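Local coordinates for DNA topoisomerase 2-associated protein PAT1 (Saccharomyces cerevisiae, PDB 5LMG) that probably activates mRNA decapping and represses translation, its C-terminal domain directly binding the decapping enzyme Dcp2 and the 5'-3' exonuclease Xrn1, at residues A[183-188]-A[233-238]; A[305-310]-A[343-348]. The protein carries 2 engineered substitutions. All blocks are in the same frame, centred on the assembly; numbering follows the deposited sequence.

Interaction 1: A[183-188]-A[233-238]; sequences GLLLQL and STWNEI. With EDO (1,2-ethanediol), chain L.
L186 and I238 mark the closest backbone approach, their CA atoms 7.4 Å apart, where segments 183-188 and 234-238, on helices 178-191 and 234-246, run nearly parallel (14°), their axes 11.2 Å apart at the nearest point. The chain is mostly helical, its stacked helices consistent with a TPR-like superhelix, and these two meet with helix 201-216 packed against both: L210 touches L185, and A214 touches W235. The interface is apolar and largely buried. I238 divides its branches between two leucines. Its CG2, anti to the backbone N, rests on L185 CB at 3.9 Å, while CD1, at the end of the other branch, reaches L186 CG at 4.0 Å; the side chains of L186 and I238 cross at about a right angle. W235 CG is also anti to its backbone N (chi1 171°), which swings the indole back toward the other helix, and the benzo-ring atom CZ3 lies 3.6 Å from L185 CD1, the methyl approaching the ring obliquely. On the side turned from this seam, N236 and S287 O hold an ethanediol, probably from the crystallisation liquor; N236 ND2 donates to its O2 at 3.0 Å. With an alanine here, O2 would probably lose its amide donor and that end of the diol be freer to turn. Independent of that side chain, O1 donates to N236 O at 2.7 Å.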
ATOM      1  N   GLY A 183       4.514  16.556   7.385  1.00 45.78           N
ATOM      2  CA  GLY A 183       3.901  17.337   6.316  1.00 46.11           C
ATOM      3  C   GLY A 183       3.124  16.476   5.327  1.00 49.05           C
ATOM      4  O   GLY A 183       1.982  16.802   4.993  1.00 48.55           O
ATOM      5  N   LEU A 184       3.710  15.338   4.893  1.00 46.02           N
ATOM      6  CA  LEU A 184       3.073  14.417   3.934  1.00 44.95           C
ATOM      7  C   LEU A 184       1.854  13.712   4.521  1.00 47.66           C
ATOM      8  O   LEU A 184       0.856  13.541   3.825  1.00 46.53           O
ATOM      9  CB  LEU A 184       4.079  13.397   3.349  1.00 44.74           C
ATOM     10  CG  LEU A 184       5.264  13.953   2.533  1.00 48.87           C
ATOM     11  CD1 LEU A 184       6.210  12.838   2.144  1.00 48.96           C
ATOM     12  CD2 LEU A 184       4.794  14.677   1.272  1.00 50.97           C
ATOM     13  N   LEU A 185       1.919  13.342   5.808  1.00 46.35           N
ATOM     14  CA  LEU A 185       0.814  12.697   6.525  1.00 46.58           C
ATOM     15  C   LEU A 185      -0.388  13.639   6.625  1.00 48.88           C
ATOM     16  O   LEU A 185      -1.524  13.219   6.375  1.00 47.19           O
ATOM     17  CB  LEU A 185       1.269  12.282   7.931  1.00 47.45           C
ATOM     18  CG  LEU A 185       1.957  10.927   8.031  1.00 52.18           C
ATOM     19  CD1 LEU A 185       2.887  10.887   9.236  1.00 52.92           C
ATOM     20  CD2 LEU A 185       0.946   9.796   8.082  1.00 53.96           C
ATOM     21  N   LEU A 186      -0.122  14.916   6.962  1.00 45.80           N
ATOM     22  CA  LEU A 186      -1.134  15.965   7.064  1.00 46.21           C
ATOM     23  C   LEU A 186      -1.748  16.236   5.702  1.00 51.94           C
ATOM     24  O   LEU A 186      -2.962  16.398   5.629  1.00 52.12           O
ATOM     25  CB  LEU A 186      -0.557  17.256   7.672  1.00 46.53           C
ATOM     26  CG  LEU A 186      -0.356  17.260   9.192  1.00 49.91           C
ATOM     27  CD1 LEU A 186       0.412  18.506   9.635  1.00 50.31           C
ATOM     28  CD2 LEU A 186      -1.686  17.152   9.929  1.00 49.61           C
ATOM     29  N   GLN A 187      -0.930  16.216   4.618  1.00 48.73           N
ATOM     30  CA  GLN A 187      -1.410  16.386   3.236  1.00 49.38           C
ATOM     31  C   GLN A 187      -2.438  15.292   2.900  1.00 51.51           C
ATOM     32  O   GLN A 187      -3.487  15.588   2.336  1.00 51.48           O
ATOM     33  CB  GLN A 187      -0.246  16.333   2.217  1.00 50.74           C
ATOM     34  CG  GLN A 187       0.609  17.600   2.132  1.00 64.14           C
ATOM     35  CD  GLN A 187      -0.068  18.779   1.469  1.00 82.16           C
ATOM     36  OE1 GLN A 187      -0.804  18.648   0.484  1.00 75.28           O
ATOM     37  NE2 GLN A 187       0.218  19.973   1.968  1.00 74.58           N
ATOM     38  N   LEU A 188      -2.148  14.040   3.305  1.00 46.38           N
ATOM     39  CA  LEU A 188      -3.016  12.885   3.086  1.00 45.82           C
ATOM     40  C   LEU A 188      -4.355  12.998   3.838  1.00 48.03           C
ATOM     41  O   LEU A 188      -5.412  12.881   3.223  1.00 45.76           O
ATOM     42  CB  LEU A 188      -2.258  11.597   3.468  1.00 45.80           C
ATOM     43  CG  LEU A 188      -3.025  10.287   3.356  1.00 51.56           C
ATOM     44  CD1 LEU A 188      -2.312   9.330   2.454  1.00 51.93           C
ATOM     45  CD2 LEU A 188      -3.227   9.674   4.725  1.00 55.73           C
ATOM     46  N   SER A 233       4.628  13.981  21.513  1.00 66.16           N
ATOM     47  CA  SER A 233       5.325  14.323  20.281  1.00 63.97           C
ATOM     48  C   SER A 233       4.292  14.767  19.249  1.00 62.93           C
ATOM     49  O   SER A 233       3.107  14.460  19.399  1.00 61.14           O
ATOM     50  CB  SER A 233       6.105  13.115  19.766  1.00 67.18           C
ATOM     51  OG  SER A 233       6.834  13.418  18.587  1.00 76.15           O
ATOM     52  N   THR A 234       4.738  15.493  18.204  1.00 57.22           N
ATOM     53  CA  THR A 234       3.874  15.896  17.094  1.00 55.63           C
ATOM     54  C   THR A 234       3.348  14.603  16.409  1.00 54.31           C
ATOM     55  O   THR A 234       2.180  14.562  16.014  1.00 50.31           O
ATOM     56  CB  THR A 234       4.612  16.894  16.168  1.00 64.83           C
ATOM     57  OG1 THR A 234       4.777  18.123  16.865  1.00 66.43           O
ATOM     58  CG2 THR A 234       3.859  17.187  14.882  1.00 62.81           C
ATOM     59  N   TRP A 235       4.196  13.539  16.343  1.00 50.66           N
ATOM     60  CA  TRP A 235       3.825  12.242  15.759  1.00 49.20           C
ATOM     61  C   TRP A 235       2.640  11.620  16.504  1.00 49.40           C
ATOM     62  O   TRP A 235       1.692  11.184  15.847  1.00 46.54           O
ATOM     63  CB  TRP A 235       5.037  11.278  15.622  1.00 48.11           C
ATOM     64  CG  TRP A 235       4.723   9.850  15.217  1.00 48.59           C
ATOM     65  CD1 TRP A 235       5.252   8.719  15.771  1.00 51.41           C
ATOM     66  CD2 TRP A 235       3.831   9.403  14.171  1.00 48.08           C
ATOM     67  NE1 TRP A 235       4.747   7.598  15.143  1.00 50.49           N
ATOM     68  CE2 TRP A 235       3.857   7.986  14.177  1.00 51.70           C
ATOM     69  CE3 TRP A 235       2.980  10.056  13.258  1.00 49.04           C
ATOM     70  CZ2 TRP A 235       3.084   7.216  13.294  1.00 50.63           C
ATOM     71  CZ3 TRP A 235       2.183   9.288  12.415  1.00 50.21           C
ATOM     72  CH2 TRP A 235       2.254   7.888  12.424  1.00 50.49           C
ATOM     73  N   ASN A 236       2.642  11.659  17.858  1.00 45.23           N
ATOM     74  CA  ASN A 236       1.530  11.145  18.671  1.00 45.39           C
ATOM     75  C   ASN A 236       0.214  11.870  18.309  1.00 49.01           C
ATOM     76  O   ASN A 236      -0.815  11.216  18.100  1.00 47.84           O
ATOM     77  CB  ASN A 236       1.834  11.254  20.176  1.00 50.07           C
ATOM     78  CG  ASN A 236       3.012  10.415  20.632  1.00 74.42           C
ATOM     79  OD1 ASN A 236       3.971  10.925  21.219  1.00 74.93           O
ATOM     80  ND2 ASN A 236       2.983   9.112  20.364  1.00 60.13           N
ATOM     81  N   GLU A 237       0.287  13.209  18.137  1.00 45.09           N
ATOM     82  CA  GLU A 237      -0.841  14.054  17.737  1.00 44.97           C
ATOM     83  C   GLU A 237      -1.341  13.711  16.307  1.00 46.22           C
ATOM     84  O   GLU A 237      -2.550  13.574  16.098  1.00 44.51           O
ATOM     85  CB  GLU A 237      -0.478  15.562  17.845  1.00 46.77           C
ATOM     86  CG  GLU A 237      -0.122  16.043  19.245  1.00 58.30           C
ATOM     87  CD  GLU A 237      -1.124  15.716  20.337  1.00 81.99           C
ATOM     88  OE1 GLU A 237      -2.333  15.989  20.143  1.00 65.89           O
ATOM     89  OE2 GLU A 237      -0.704  15.162  21.378  1.00 81.34           O
ATOM     90  N   ILE A 238      -0.414  13.569  15.339  1.00 42.54           N
ATOM     91  CA  ILE A 238      -0.753  13.307  13.946  1.00 42.20           C
ATOM     92  C   ILE A 238      -1.289  11.870  13.771  1.00 43.74           C
ATOM     93  O   ILE A 238      -2.275  11.684  13.051  1.00 40.98           O
ATOM     94  CB  ILE A 238       0.404  13.693  12.986  1.00 45.32           C
ATOM     95  CG1 ILE A 238       0.603  15.245  13.047  1.00 46.40           C
ATOM     96  CG2 ILE A 238       0.120  13.202  11.542  1.00 44.46           C
ATOM     97  CD1 ILE A 238       1.724  15.810  12.294  1.00 51.94           C
TER
HETATM   98  C1  EDO L 808      -0.694   8.603  20.179  1.00 57.25           C
HETATM   99  O1  EDO L 808      -1.819   9.086  19.475  1.00 56.01           O
HETATM  100  C2  EDO L 808      -0.328   7.200  19.655  1.00 58.91           C
HETATM  101  O2  EDO L 808       1.033   6.930  19.893  1.00 60.52           O

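Interaction 2: A[305-310]-A[343-348]; sequences FATINE and EKLYQD. With EDO (1,2-ethanediol), chain M.
The helical hairpin near the C-terminal end of the chain, made by long helices 290-322 and 329-355, is joined here through T307, E310 and L345. T307 and L345 bring the backbones closest, with CA atoms 6.8 Å apart. L345 points its CB at the facing helix, and its two methyls do different jobs. CD1 lies against E310 CB at 3.8 Å, so the aliphatic root of the glutamate does the packing while its carboxylate turns away, the chain bent at chi2 (-69°). CD2 instead faces an ethanediol, probably from the crystallisation liquor, whose O2 is 3.4 Å away. The diol lies beside E310 CG and donates from O2 to T307 OG1 at 3.2 Å. T307 OG1 is also hydrogen-bonded to E303 O one turn back, and T307 CG2, anti to the backbone N, lies 4.2 Å from both L345 CD2 and L345 O, a loose van der Waals contact. W278 of helix 275-286 packs on both T307 and D348. Within segment 343-348 a salt bridge spans one turn from K344 to D348, and K344 has a second carboxylate partner in D273; K344 NZ meets the syn lone pair of D348 OD2 at 3.1 Å.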
ATOM      1  N   PHE A 305     -10.223 -14.325  13.368  1.00 39.16           N
ATOM      2  CA  PHE A 305     -10.847 -15.651  13.446  1.00 40.02           C
ATOM      3  C   PHE A 305     -11.024 -16.322  12.060  1.00 42.99           C
ATOM      4  O   PHE A 305     -10.758 -17.519  11.943  1.00 41.49           O
ATOM      5  CB  PHE A 305     -12.161 -15.616  14.248  1.00 42.01           C
ATOM      6  CG  PHE A 305     -12.036 -15.194  15.698  1.00 44.51           C
ATOM      7  CD1 PHE A 305     -10.842 -15.371  16.398  1.00 48.47           C
ATOM      8  CD2 PHE A 305     -13.113 -14.631  16.369  1.00 47.74           C
ATOM      9  CE1 PHE A 305     -10.721 -14.959  17.731  1.00 49.63           C
ATOM     10  CE2 PHE A 305     -13.003 -14.258  17.713  1.00 50.46           C
ATOM     11  CZ  PHE A 305     -11.804 -14.414  18.380  1.00 48.70           C
ATOM     12  N   ALA A 306     -11.417 -15.550  11.018  1.00 39.02           N
ATOM     13  CA  ALA A 306     -11.560 -16.056   9.648  1.00 39.75           C
ATOM     14  C   ALA A 306     -10.212 -16.596   9.127  1.00 44.18           C
ATOM     15  O   ALA A 306     -10.193 -17.673   8.535  1.00 42.87           O
ATOM     16  CB  ALA A 306     -12.080 -14.962   8.726  1.00 40.31           C
ATOM     17  N   THR A 307      -9.088 -15.878   9.406  1.00 40.33           N
ATOM     18  CA  THR A 307      -7.729 -16.274   9.014  1.00 40.38           C
ATOM     19  C   THR A 307      -7.301 -17.562   9.726  1.00 43.05           C
ATOM     20  O   THR A 307      -6.694 -18.421   9.086  1.00 42.60           O
ATOM     21  CB  THR A 307      -6.718 -15.115   9.206  1.00 52.50           C
ATOM     22  OG1 THR A 307      -7.136 -14.003   8.418  1.00 56.00           O
ATOM     23  CG2 THR A 307      -5.303 -15.491   8.783  1.00 53.20           C
ATOM     24  N   ILE A 308      -7.583 -17.664  11.048  1.00 39.78           N
ATOM     25  CA  ILE A 308      -7.298 -18.844  11.876  1.00 39.83           C
ATOM     26  C   ILE A 308      -8.061 -20.061  11.317  1.00 42.88           C
ATOM     27  O   ILE A 308      -7.476 -21.146  11.201  1.00 42.35           O
ATOM     28  CB  ILE A 308      -7.598 -18.570  13.378  1.00 42.71           C
ATOM     29  CG1 ILE A 308      -6.536 -17.605  13.991  1.00 42.41           C
ATOM     30  CG2 ILE A 308      -7.706 -19.880  14.203  1.00 43.86           C
ATOM     31  CD1 ILE A 308      -6.954 -17.001  15.336  1.00 46.10           C
ATOM     32  N   ASN A 309      -9.340 -19.869  10.928  1.00 38.96           N
ATOM     33  CA  ASN A 309     -10.165 -20.950  10.367  1.00 39.30           C
ATOM     34  C   ASN A 309      -9.580 -21.458   9.051  1.00 42.76           C
ATOM     35  O   ASN A 309      -9.521 -22.671   8.848  1.00 41.14           O
ATOM     36  CB  ASN A 309     -11.620 -20.524  10.191  1.00 39.40           C
ATOM     37  CG  ASN A 309     -12.390 -20.301  11.482  1.00 51.38           C
ATOM     38  OD1 ASN A 309     -12.154 -20.931  12.527  1.00 40.07           O
ATOM     39  ND2 ASN A 309     -13.375 -19.428  11.418  1.00 42.90           N
ATOM     40  N   GLU A 310      -9.110 -20.528   8.184  1.00 39.75           N
ATOM     41  CA  GLU A 310      -8.487 -20.867   6.902  1.00 40.09           C
ATOM     42  C   GLU A 310      -7.189 -21.663   7.117  1.00 43.45           C
ATOM     43  O   GLU A 310      -6.980 -22.677   6.447  1.00 42.21           O
ATOM     44  CB  GLU A 310      -8.238 -19.621   6.043  1.00 40.99           C
ATOM     45  CG  GLU A 310      -9.500 -18.920   5.563  1.00 56.43           C
ATOM     46  CD  GLU A 310     -10.358 -19.642   4.540  1.00 90.21           C
ATOM     47  OE1 GLU A 310      -9.877 -19.860   3.404  1.00 92.10           O
ATOM     48  OE2 GLU A 310     -11.535 -19.932   4.858  1.00 84.78           O
ATOM     49  N   GLU A 343       1.622 -21.766   6.311  1.00 41.56           N
ATOM     50  CA  GLU A 343       2.690 -20.993   6.959  1.00 41.33           C
ATOM     51  C   GLU A 343       2.601 -19.509   6.633  1.00 42.72           C
ATOM     52  O   GLU A 343       2.897 -18.678   7.493  1.00 40.96           O
ATOM     53  CB  GLU A 343       4.072 -21.563   6.614  1.00 42.70           C
ATOM     54  CG  GLU A 343       4.333 -22.907   7.287  1.00 54.58           C
ATOM     55  CD  GLU A 343       5.636 -23.613   6.958  1.00 71.87           C
ATOM     56  OE1 GLU A 343       6.309 -23.228   5.972  1.00 59.41           O
ATOM     57  OE2 GLU A 343       5.966 -24.586   7.673  1.00 73.12           O
ATOM     58  N   LYS A 344       2.140 -19.181   5.409  1.00 39.46           N
ATOM     59  CA  LYS A 344       1.965 -17.808   4.954  1.00 39.09           C
ATOM     60  C   LYS A 344       0.935 -17.096   5.852  1.00 42.52           C
ATOM     61  O   LYS A 344       1.224 -16.001   6.333  1.00 40.54           O
ATOM     62  CB  LYS A 344       1.546 -17.759   3.472  1.00 40.76           C
ATOM     63  CG  LYS A 344       1.447 -16.331   2.938  1.00 51.39           C
ATOM     64  CD  LYS A 344       1.123 -16.265   1.450  1.00 57.19           C
ATOM     65  CE  LYS A 344       1.152 -14.845   0.925  1.00 62.26           C
ATOM     66  NZ  LYS A 344       0.085 -13.989   1.515  1.00 68.77           N
ATOM     67  N   LEU A 345      -0.245 -17.734   6.080  1.00 40.54           N
ATOM     68  CA  LEU A 345      -1.323 -17.210   6.928  1.00 40.68           C
ATOM     69  C   LEU A 345      -0.849 -17.006   8.374  1.00 44.24           C
ATOM     70  O   LEU A 345      -1.133 -15.964   8.949  1.00 41.78           O
ATOM     71  CB  LEU A 345      -2.590 -18.104   6.879  1.00 41.00           C
ATOM     72  CG  LEU A 345      -3.327 -18.190   5.528  1.00 45.44           C
ATOM     73  CD1 LEU A 345      -4.455 -19.239   5.567  1.00 45.84           C
ATOM     74  CD2 LEU A 345      -3.857 -16.816   5.065  1.00 46.63           C
ATOM     75  N   TYR A 346      -0.074 -17.971   8.927  1.00 43.72           N
ATOM     76  CA  TYR A 346       0.513 -17.899  10.272  1.00 44.53           C
ATOM     77  C   TYR A 346       1.403 -16.655  10.403  1.00 46.88           C
ATOM     78  O   TYR A 346       1.229 -15.874  11.343  1.00 44.03           O
ATOM     79  CB  TYR A 346       1.388 -19.138  10.564  1.00 47.17           C
ATOM     80  CG  TYR A 346       0.676 -20.449  10.838  1.00 51.03           C
ATOM     81  CD1 TYR A 346      -0.691 -20.486  11.101  1.00 53.14           C
ATOM     82  CD2 TYR A 346       1.378 -21.650  10.868  1.00 53.11           C
ATOM     83  CE1 TYR A 346      -1.338 -21.686  11.387  1.00 55.46           C
ATOM     84  CE2 TYR A 346       0.742 -22.853  11.168  1.00 54.89           C
ATOM     85  CZ  TYR A 346      -0.620 -22.869  11.411  1.00 64.39           C
ATOM     86  OH  TYR A 346      -1.251 -24.063  11.673  1.00 70.10           O
ATOM     87  N   GLN A 347       2.339 -16.480   9.436  1.00 43.50           N
ATOM     88  CA  GLN A 347       3.320 -15.396   9.382  1.00 42.82           C
ATOM     89  C   GLN A 347       2.683 -14.019   9.205  1.00 45.82           C
ATOM     90  O   GLN A 347       3.095 -13.089   9.901  1.00 44.81           O
ATOM     91  CB  GLN A 347       4.379 -15.652   8.299  1.00 43.99           C
ATOM     92  CG  GLN A 347       5.343 -16.796   8.611  1.00 54.31           C
ATOM     93  CD  GLN A 347       5.952 -17.407   7.362  1.00 64.41           C
ATOM     94  OE1 GLN A 347       6.023 -16.789   6.287  1.00 55.08           O
ATOM     95  NE2 GLN A 347       6.398 -18.649   7.478  1.00 55.75           N
ATOM     96  N   ASP A 348       1.691 -13.886   8.292  1.00 41.83           N
ATOM     97  CA  ASP A 348       1.009 -12.610   8.032  1.00 42.12           C
ATOM     98  C   ASP A 348       0.239 -12.140   9.267  1.00 46.97           C
ATOM     99  O   ASP A 348       0.351 -10.977   9.652  1.00 46.41           O
ATOM    100  CB  ASP A 348       0.089 -12.691   6.799  1.00 43.81           C
ATOM    101  CG  ASP A 348       0.812 -12.888   5.473  1.00 56.32           C
ATOM    102  OD1 ASP A 348       2.067 -12.776   5.450  1.00 56.47           O
ATOM    103  OD2 ASP A 348       0.130 -13.167   4.463  1.00 61.36           O
TER
HETATM  104  C1  EDO M 809      -9.081 -15.397   5.813  1.00 65.06           C
HETATM  105  O1  EDO M 809      -9.740 -14.258   5.293  1.00 64.00           O
HETATM  106  C2  EDO M 809      -7.779 -15.731   5.025  1.00 66.72           C
HETATM  107  O2  EDO M 809      -6.698 -14.904   5.430  1.00 68.46           O

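Interaction 1 closes before interaction 2 opens, and no helix is common to both. Their centres lie 32 Å apart and their nearest atoms about 19 Å, with helices 257-267 and 275-286 coming between them in the sequence. The first ties helices 178-191 and 234-246 together in a buried seam of the helical stack; the second lies at the surface and pairs the two helices of the C-terminal hairpin, 290-322 and 329-355, after which the chain ends in a small two-stranded antiparallel sheet. The second is nearer the partner-binding region: F305, on its helix 290-322, packs against the backbone of the bound Dcp2 peptide.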